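Local coordinates for protein minor fimbrium subunit Mfa5 (Porphyromonas gingivalis ATCC 33277, PDB 6TO1) that serves as an accessory subunit of the minor (Mfa1) fimbriae, pili that mediate biofilm formation and adhesion to host cells and other oral bacteria, at residues A[352-362]-A[375-386]. Sequence-based numbering, arbitrary orientation.
Sequences KNSGYTIHTIG and LKLTATDENHFF. With PO4 (phosphate ion), chain D.
Thr360 and Ile361 pair in parallel with Phe385 and Phe386, the backbone bonds running from Thr360 N to His384 O (2.9 Å), from Phe386 N to Thr360 O and from Gly362 N to Phe386 O. Just before this ladder, Thr380 grips Ile358 twice: its N donates to Ile358 O, and its OG1 takes the N-H of Ile358 in an almost straight bond (2.9 Å, 178°), a hydroxyl oxygen here doing what a backbone carbonyl does further along, at Thr360. With chi1 at 57°, Thr360 OG1 sits between its own N and carbonyl carbon, where it donates to Leu375 O (2.8 Å) from above the carbonyl plane; Ala379 N reaches that oxygen from the opposite face, giving Leu375 O two hydrogen bonds, one from the strand side chain and one from the end of its own helix. The same hydroxyl lies at the edge of the Phe385 ring, 3.3 Å from CD1. These pieces belong to a beta-alpha-beta unit of the von Willebrand factor A domain: helix 369-378 links strand 357-362 to the outermost strand 385-387, while strand 227-234 flanks 357-362 on its other side. On the sheet face opposite Thr360, Ile361 and Phe386 lie side by side, with Ile361 CG1 over the ring face, 4.0 Å from its centroid. His384 CD2 comes against ND1 and CE1 of His359, ring planes at 46°; His359 NE2 is hydrogen-bonded to His229 ND1, and His384 ND1 is held by Asp381 OD1 (2.7 Å). At the end of helix 369-378, the extended Lys352 chain brings NZ to Ala379 O (2.9 Å) and, weakly, to Leu377 O, and a water accepts from Lys352 NZ and donates to Thr380 O.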
ATOM      1  N   LYS A 352     -14.625  -7.942 -24.469  1.00 20.44           N
ATOM      2  CA  LYS A 352     -15.195  -7.153 -23.380  1.00 20.14           C
ATOM      3  C   LYS A 352     -15.929  -8.044 -22.391  1.00 21.07           C
ATOM      4  O   LYS A 352     -15.851  -7.830 -21.175  1.00 23.13           O
ATOM      5  CB  LYS A 352     -16.144  -6.083 -23.925  1.00 20.80           C
ATOM      6  CG  LYS A 352     -15.497  -5.016 -24.823  1.00 19.31           C
ATOM      7  CD  LYS A 352     -16.552  -4.262 -25.636  1.00 23.47           C
ATOM      8  CE  LYS A 352     -15.895  -3.420 -26.712  1.00 17.72           C
ATOM      9  NZ  LYS A 352     -16.889  -2.588 -27.447  1.00 17.25           N
ATOM     10  N   ASN A 353     -16.646  -9.043 -22.890  1.00 19.81           N
ATOM     11  CA  ASN A 353     -17.338  -9.985 -22.027  1.00 22.83           C
ATOM     12  C   ASN A 353     -16.372 -10.756 -21.139  1.00 31.00           C
ATOM     13  O   ASN A 353     -16.751 -11.171 -20.046  1.00 28.21           O
ATOM     14  CB  ASN A 353     -18.163 -10.963 -22.868  1.00 22.83           C
ATOM     15  CG  ASN A 353     -19.331 -10.301 -23.546  1.00 22.48           C
ATOM     16  OD1 ASN A 353     -19.660  -9.162 -23.258  1.00 22.73           O
ATOM     17  ND2 ASN A 353     -19.940 -11.008 -24.504  1.00 28.08           N
ATOM     18  N   SER A 354     -15.133 -10.966 -21.587  1.00 19.98           N
ATOM     19  CA  SER A 354     -14.099 -11.599 -20.781  1.00 19.11           C
ATOM     20  C   SER A 354     -13.453 -10.645 -19.775  1.00 20.41           C
ATOM     21  O   SER A 354     -12.539 -11.065 -19.045  1.00 23.75           O
ATOM     22  CB  SER A 354     -13.009 -12.178 -21.698  1.00 24.99           C
ATOM     23  OG  SER A 354     -13.499 -13.242 -22.502  1.00 21.57           O
ATOM     24  N   GLY A 355     -13.878  -9.390 -19.731  1.00 23.74           N
ATOM     25  CA  GLY A 355     -13.294  -8.392 -18.864  1.00 22.73           C
ATOM     26  C   GLY A 355     -12.121  -7.610 -19.416  1.00 28.22           C
ATOM     27  O   GLY A 355     -11.425  -6.951 -18.639  1.00 25.32           O
ATOM     28  N   TYR A 356     -11.859  -7.658 -20.713  1.00 20.45           N
ATOM     29  CA  TYR A 356     -10.721  -6.939 -21.253  1.00 20.62           C
ATOM     30  C   TYR A 356     -11.123  -5.510 -21.612  1.00 21.35           C
ATOM     31  O   TYR A 356     -12.236  -5.265 -22.078  1.00 22.16           O
ATOM     32  CB  TYR A 356     -10.162  -7.633 -22.495  1.00 20.03           C
ATOM     33  CG  TYR A 356      -9.891  -9.120 -22.343  1.00 20.30           C
ATOM     34  CD1 TYR A 356      -9.669  -9.691 -21.091  1.00 19.50           C
ATOM     35  CD2 TYR A 356      -9.879  -9.950 -23.444  1.00 18.17           C
ATOM     36  CE1 TYR A 356      -9.422 -11.048 -20.947  1.00 21.10           C
ATOM     37  CE2 TYR A 356      -9.627 -11.309 -23.312  1.00 14.98           C
ATOM     38  CZ  TYR A 356      -9.424 -11.852 -22.051  1.00 15.21           C
ATOM     39  OH  TYR A 356      -9.179 -13.183 -21.890  1.00 19.47           O
ATOM     40  N   THR A 357     -10.200  -4.570 -21.407  1.00 18.81           N
ATOM     41  CA  THR A 357     -10.375  -3.179 -21.806  1.00 17.52           C
ATOM     42  C   THR A 357      -9.854  -3.012 -23.226  1.00 20.95           C
ATOM     43  O   THR A 357      -8.750  -3.462 -23.540  1.00 19.33           O
ATOM     44  CB  THR A 357      -9.623  -2.254 -20.846  1.00 22.28           C
ATOM     45  OG1 THR A 357     -10.166  -2.414 -19.538  1.00 22.79           O
ATOM     46  CG2 THR A 357      -9.759  -0.814 -21.261  1.00 22.22           C
ATOM     47  N   ILE A 358     -10.641  -2.364 -24.075  1.00 18.33           N
ATOM     48  CA  ILE A 358     -10.287  -2.214 -25.478  1.00 16.78           C
ATOM     49  C   ILE A 358     -10.062  -0.747 -25.781  1.00 16.52           C
ATOM     50  O   ILE A 358     -10.984   0.065 -25.642  1.00 17.36           O
ATOM     51  CB  ILE A 358     -11.363  -2.769 -26.434  1.00 14.65           C
ATOM     52  CG1 ILE A 358     -11.893  -4.081 -25.900  1.00 20.46           C
ATOM     53  CG2 ILE A 358     -10.787  -2.857 -27.836  1.00 18.26           C
ATOM     54  CD1 ILE A 358     -10.884  -5.158 -25.758  1.00 24.15           C
ATOM     55  N   HIS A 359      -8.867  -0.438 -26.286  1.00 19.08           N
ATOM     56  CA  HIS A 359      -8.511   0.874 -26.798  1.00 17.26           C
ATOM     57  C   HIS A 359      -8.365   0.804 -28.312  1.00 17.92           C
ATOM     58  O   HIS A 359      -7.778  -0.150 -28.838  1.00 17.96           O
ATOM     59  CB  HIS A 359      -7.179   1.351 -26.228  1.00 18.73           C
ATOM     60  CG  HIS A 359      -7.042   1.156 -24.759  1.00 20.45           C
ATOM     61  ND1 HIS A 359      -7.174   2.197 -23.864  1.00 20.15           N
ATOM     62  CD2 HIS A 359      -6.774   0.052 -24.024  1.00 20.40           C
ATOM     63  CE1 HIS A 359      -7.005   1.732 -22.638  1.00 19.15           C
ATOM     64  NE2 HIS A 359      -6.748   0.438 -22.709  1.00 23.57           N
ATOM     65  N   THR A 360      -8.867   1.807 -29.013  1.00 18.07           N
ATOM     66  CA  THR A 360      -8.680   1.835 -30.455  1.00 18.67           C
ATOM     67  C   THR A 360      -8.100   3.186 -30.839  1.00 20.94           C
ATOM     68  O   THR A 360      -8.431   4.218 -30.261  1.00 19.60           O
ATOM     69  CB  THR A 360      -9.981   1.588 -31.239  1.00 17.29           C
ATOM     70  OG1 THR A 360     -10.951   2.561 -30.840  1.00 16.65           O
ATOM     71  CG2 THR A 360     -10.516   0.208 -30.969  1.00 16.98           C
ATOM     72  N   ILE A 361      -7.256   3.169 -31.858  1.00 16.92           N
ATOM     73  CA  ILE A 361      -6.555   4.357 -32.323  1.00 14.34           C
ATOM     74  C   ILE A 361      -6.737   4.400 -33.825  1.00 17.02           C
ATOM     75  O   ILE A 361      -6.364   3.454 -34.517  1.00 19.69           O
ATOM     76  CB  ILE A 361      -5.063   4.323 -31.947  1.00 18.60           C
ATOM     77  CG1 ILE A 361      -4.914   4.133 -30.442  1.00 22.02           C
ATOM     78  CG2 ILE A 361      -4.380   5.570 -32.428  1.00 20.57           C
ATOM     79  CD1 ILE A 361      -3.470   3.926 -30.020  1.00 23.74           C
ATOM     80  N   GLY A 362      -7.299   5.493 -34.338  1.00 19.70           N
ATOM     81  CA  GLY A 362      -7.656   5.576 -35.737  1.00 17.60           C
ATOM     82  C   GLY A 362      -6.618   6.362 -36.515  1.00 20.31           C
ATOM     83  O   GLY A 362      -6.409   7.548 -36.262  1.00 20.61           O
ATOM     84  N   LEU A 375     -14.390   2.055 -35.097  1.00 18.03           N
ATOM     85  CA  LEU A 375     -13.398   1.947 -34.028  1.00 14.54           C
ATOM     86  C   LEU A 375     -13.935   2.450 -32.690  1.00 15.66           C
ATOM     87  O   LEU A 375     -13.565   1.921 -31.645  1.00 16.25           O
ATOM     88  CB  LEU A 375     -12.116   2.693 -34.422  1.00 17.48           C
ATOM     89  CG  LEU A 375     -11.338   2.024 -35.582  1.00 16.95           C
ATOM     90  CD1 LEU A 375     -10.210   2.962 -35.996  1.00 21.83           C
ATOM     91  CD2 LEU A 375     -10.780   0.690 -35.175  1.00 23.39           C
ATOM     92  N   LYS A 376     -14.817   3.445 -32.691  1.00 16.15           N
ATOM     93  CA  LYS A 376     -15.403   3.874 -31.429  1.00 17.02           C
ATOM     94  C   LYS A 376     -16.217   2.755 -30.789  1.00 18.73           C
ATOM     95  O   LYS A 376     -16.162   2.557 -29.574  1.00 18.45           O
ATOM     96  CB  LYS A 376     -16.285   5.107 -31.631  1.00 20.16           C
ATOM     97  CG  LYS A 376     -15.538   6.371 -31.840  1.00 23.10           C
ATOM     98  CD  LYS A 376     -16.522   7.566 -32.062  1.00 23.72           C
ATOM     99  CE  LYS A 376     -15.786   8.778 -32.557  1.00 30.13           C
ATOM    100  NZ  LYS A 376     -16.736   9.922 -32.617  1.00 42.66           N
ATOM    101  N   LEU A 377     -16.980   2.005 -31.595  1.00 17.53           N
ATOM    102  CA  LEU A 377     -17.812   0.940 -31.048  1.00 17.69           C
ATOM    103  C   LEU A 377     -16.988  -0.287 -30.669  1.00 18.61           C
ATOM    104  O   LEU A 377     -17.435  -1.100 -29.857  1.00 19.11           O
ATOM    105  CB  LEU A 377     -18.895   0.564 -32.064  1.00 15.71           C
ATOM    106  CG  LEU A 377     -20.005   1.594 -32.265  1.00 22.28           C
ATOM    107  CD1 LEU A 377     -21.113   1.010 -33.173  1.00 22.67           C
ATOM    108  CD2 LEU A 377     -20.611   2.061 -30.979  1.00 27.67           C
ATOM    109  N   THR A 378     -15.825  -0.475 -31.315  1.00 14.73           N
ATOM    110  CA  THR A 378     -14.918  -1.560 -31.008  1.00 14.09           C
ATOM    111  C   THR A 378     -14.259  -1.338 -29.649  1.00 14.61           C
ATOM    112  O   THR A 378     -14.073  -2.289 -28.877  1.00 17.71           O
ATOM    113  CB  THR A 378     -13.844  -1.658 -32.105  1.00 18.13           C
ATOM    114  OG1 THR A 378     -14.442  -1.827 -33.393  1.00 20.87           O
ATOM    115  CG2 THR A 378     -12.922  -2.810 -31.853  1.00 16.04           C
ATOM    116  N   ALA A 379     -13.977  -0.075 -29.314  1.00 17.26           N
ATOM    117  CA  ALA A 379     -13.372   0.258 -28.037  1.00 14.74           C
ATOM    118  C   ALA A 379     -14.365   0.062 -26.893  1.00 19.01           C
ATOM    119  O   ALA A 379     -15.575  -0.075 -27.093  1.00 17.37           O
ATOM    120  CB  ALA A 379     -12.896   1.708 -28.032  1.00 18.72           C
ATOM    121  N   THR A 380     -13.830   0.073 -25.671  1.00 16.82           N
ATOM    122  CA  THR A 380     -14.664  -0.097 -24.486  1.00 19.03           C
ATOM    123  C   THR A 380     -15.763   0.952 -24.430  1.00 19.72           C
ATOM    124  O   THR A 380     -16.904   0.649 -24.059  1.00 20.08           O
ATOM    125  CB  THR A 380     -13.796  -0.024 -23.235  1.00 19.96           C
ATOM    126  OG1 THR A 380     -13.097  -1.263 -23.077  1.00 19.64           O
ATOM    127  CG2 THR A 380     -14.632   0.202 -21.967  1.00 22.27           C
ATOM    128  N   ASP A 381     -15.432   2.184 -24.785  1.00 21.37           N
ATOM    129  CA  ASP A 381     -16.400   3.262 -24.953  1.00 21.92           C
ATOM    130  C   ASP A 381     -15.756   4.276 -25.887  1.00 19.20           C
ATOM    131  O   ASP A 381     -14.590   4.142 -26.272  1.00 22.03           O
ATOM    132  CB  ASP A 381     -16.801   3.884 -23.610  1.00 19.68           C
ATOM    133  CG  ASP A 381     -15.606   4.288 -22.777  1.00 21.95           C
ATOM    134  OD1 ASP A 381     -14.673   4.904 -23.326  1.00 22.30           O
ATOM    135  OD2 ASP A 381     -15.606   4.018 -21.561  1.00 23.91           O
ATOM    136  N   GLU A 382     -16.515   5.317 -26.235  0.51 20.15           N
ATOM    137  CA  GLU A 382     -16.006   6.287 -27.196  0.51 26.03           C
ATOM    138  C   GLU A 382     -14.750   6.974 -26.677  0.51 26.86           C
ATOM    139  O   GLU A 382     -13.868   7.339 -27.466  0.51 22.90           O
ATOM    140  CB  GLU A 382     -17.075   7.337 -27.532  0.51 26.88           C
ATOM    141  CG  GLU A 382     -16.499   8.570 -28.197  0.51 30.63           C
ATOM    142  CD  GLU A 382     -17.527   9.332 -29.023  0.51 33.21           C
ATOM    143  OE1 GLU A 382     -17.139  10.311 -29.692  0.51 28.65           O
ATOM    144  OE2 GLU A 382     -18.712   8.935 -29.010  0.51 32.33           O
ATOM    145  N   ASN A 383     -14.647   7.148 -25.359  1.00 22.15           N
ATOM    146  CA  ASN A 383     -13.476   7.783 -24.772  1.00 23.47           C
ATOM    147  C   ASN A 383     -12.235   6.896 -24.804  1.00 27.41           C
ATOM    148  O   ASN A 383     -11.144   7.392 -24.520  1.00 25.31           O
ATOM    149  CB  ASN A 383     -13.775   8.196 -23.337  1.00 30.63           C
ATOM    150  CG  ASN A 383     -14.657   9.437 -23.265  1.00 48.31           C
ATOM    151  OD1 ASN A 383     -14.845  10.138 -24.265  1.00 44.60           O
ATOM    152  ND2 ASN A 383     -15.210   9.707 -22.091  1.00 40.21           N
ATOM    153  N   HIS A 384     -12.368   5.608 -25.134  1.00 20.49           N
ATOM    154  CA  HIS A 384     -11.214   4.751 -25.360  1.00 19.74           C
ATOM    155  C   HIS A 384     -10.824   4.668 -26.835  1.00 19.34           C
ATOM    156  O   HIS A 384      -9.989   3.831 -27.206  1.00 19.41           O
ATOM    157  CB  HIS A 384     -11.477   3.343 -24.820  1.00 17.58           C
ATOM    158  CG  HIS A 384     -11.377   3.239 -23.334  1.00 21.69           C
ATOM    159  ND1 HIS A 384     -12.292   3.824 -22.482  1.00 26.72           N
ATOM    160  CD2 HIS A 384     -10.472   2.619 -22.546  1.00 27.91           C
ATOM    161  CE1 HIS A 384     -11.963   3.552 -21.236  1.00 28.61           C
ATOM    162  NE2 HIS A 384     -10.857   2.831 -21.246  1.00 25.83           N
ATOM    163  N   PHE A 385     -11.411   5.508 -27.676  1.00 18.39           N
ATOM    164  CA  PHE A 385     -10.974   5.725 -29.042  1.00 17.79           C
ATOM    165  C   PHE A 385     -10.335   7.102 -29.143  1.00 24.88           C
ATOM    166  O   PHE A 385     -10.819   8.065 -28.531  1.00 22.66           O
ATOM    167  CB  PHE A 385     -12.161   5.654 -30.022  1.00 18.71           C
ATOM    168  CG  PHE A 385     -11.872   6.245 -31.349  1.00 17.19           C
ATOM    169  CD1 PHE A 385     -11.187   5.526 -32.309  1.00 17.25           C
ATOM    170  CD2 PHE A 385     -12.277   7.541 -31.657  1.00 22.14           C
ATOM    171  CE1 PHE A 385     -10.923   6.066 -33.549  1.00 22.65           C
ATOM    172  CE2 PHE A 385     -11.993   8.092 -32.897  1.00 23.71           C
ATOM    173  CZ  PHE A 385     -11.332   7.344 -33.845  1.00 17.73           C
ATOM    174  N   PHE A 386      -9.271   7.215 -29.928  1.00 21.23           N
ATOM    175  CA  PHE A 386      -8.801   8.529 -30.346  1.00 17.17           C
ATOM    176  C   PHE A 386      -8.144   8.447 -31.714  1.00 23.56           C
ATOM    177  O   PHE A 386      -7.686   7.388 -32.144  1.00 20.83           O
ATOM    178  CB  PHE A 386      -7.865   9.159 -29.289  1.00 25.53           C
ATOM    179  CG  PHE A 386      -6.608   8.379 -28.986  1.00 24.85           C
ATOM    180  CD1 PHE A 386      -5.479   8.544 -29.770  1.00 24.41           C
ATOM    181  CD2 PHE A 386      -6.540   7.531 -27.889  1.00 25.98           C
ATOM    182  CE1 PHE A 386      -4.312   7.857 -29.488  1.00 26.98           C
ATOM    183  CE2 PHE A 386      -5.370   6.829 -27.606  1.00 28.08           C
ATOM    184  CZ  PHE A 386      -4.259   7.016 -28.398  1.00 23.13           C
TER
HETATM  185  P   PO4 D1103     -16.036  11.012 -36.307  1.00 43.10           P
HETATM  186  O1  PO4 D1103     -14.745  10.992 -35.517  1.00 47.07           O
HETATM  187  O2  PO4 D1103     -17.140  10.324 -35.534  1.00 65.81           O
HETATM  188  O3  PO4 D1103     -16.501  12.431 -36.539  1.00 57.98           O
HETATM  189  O4  PO4 D1103     -15.849  10.316 -37.633  1.00 44.53           O
HETATM  190  O   HOH W   1     -18.475  -1.169 -25.628  1.00 25.76           O
HETATM  191  O   HOH W   2     -14.191  -3.226 -21.831  1.00 26.73           O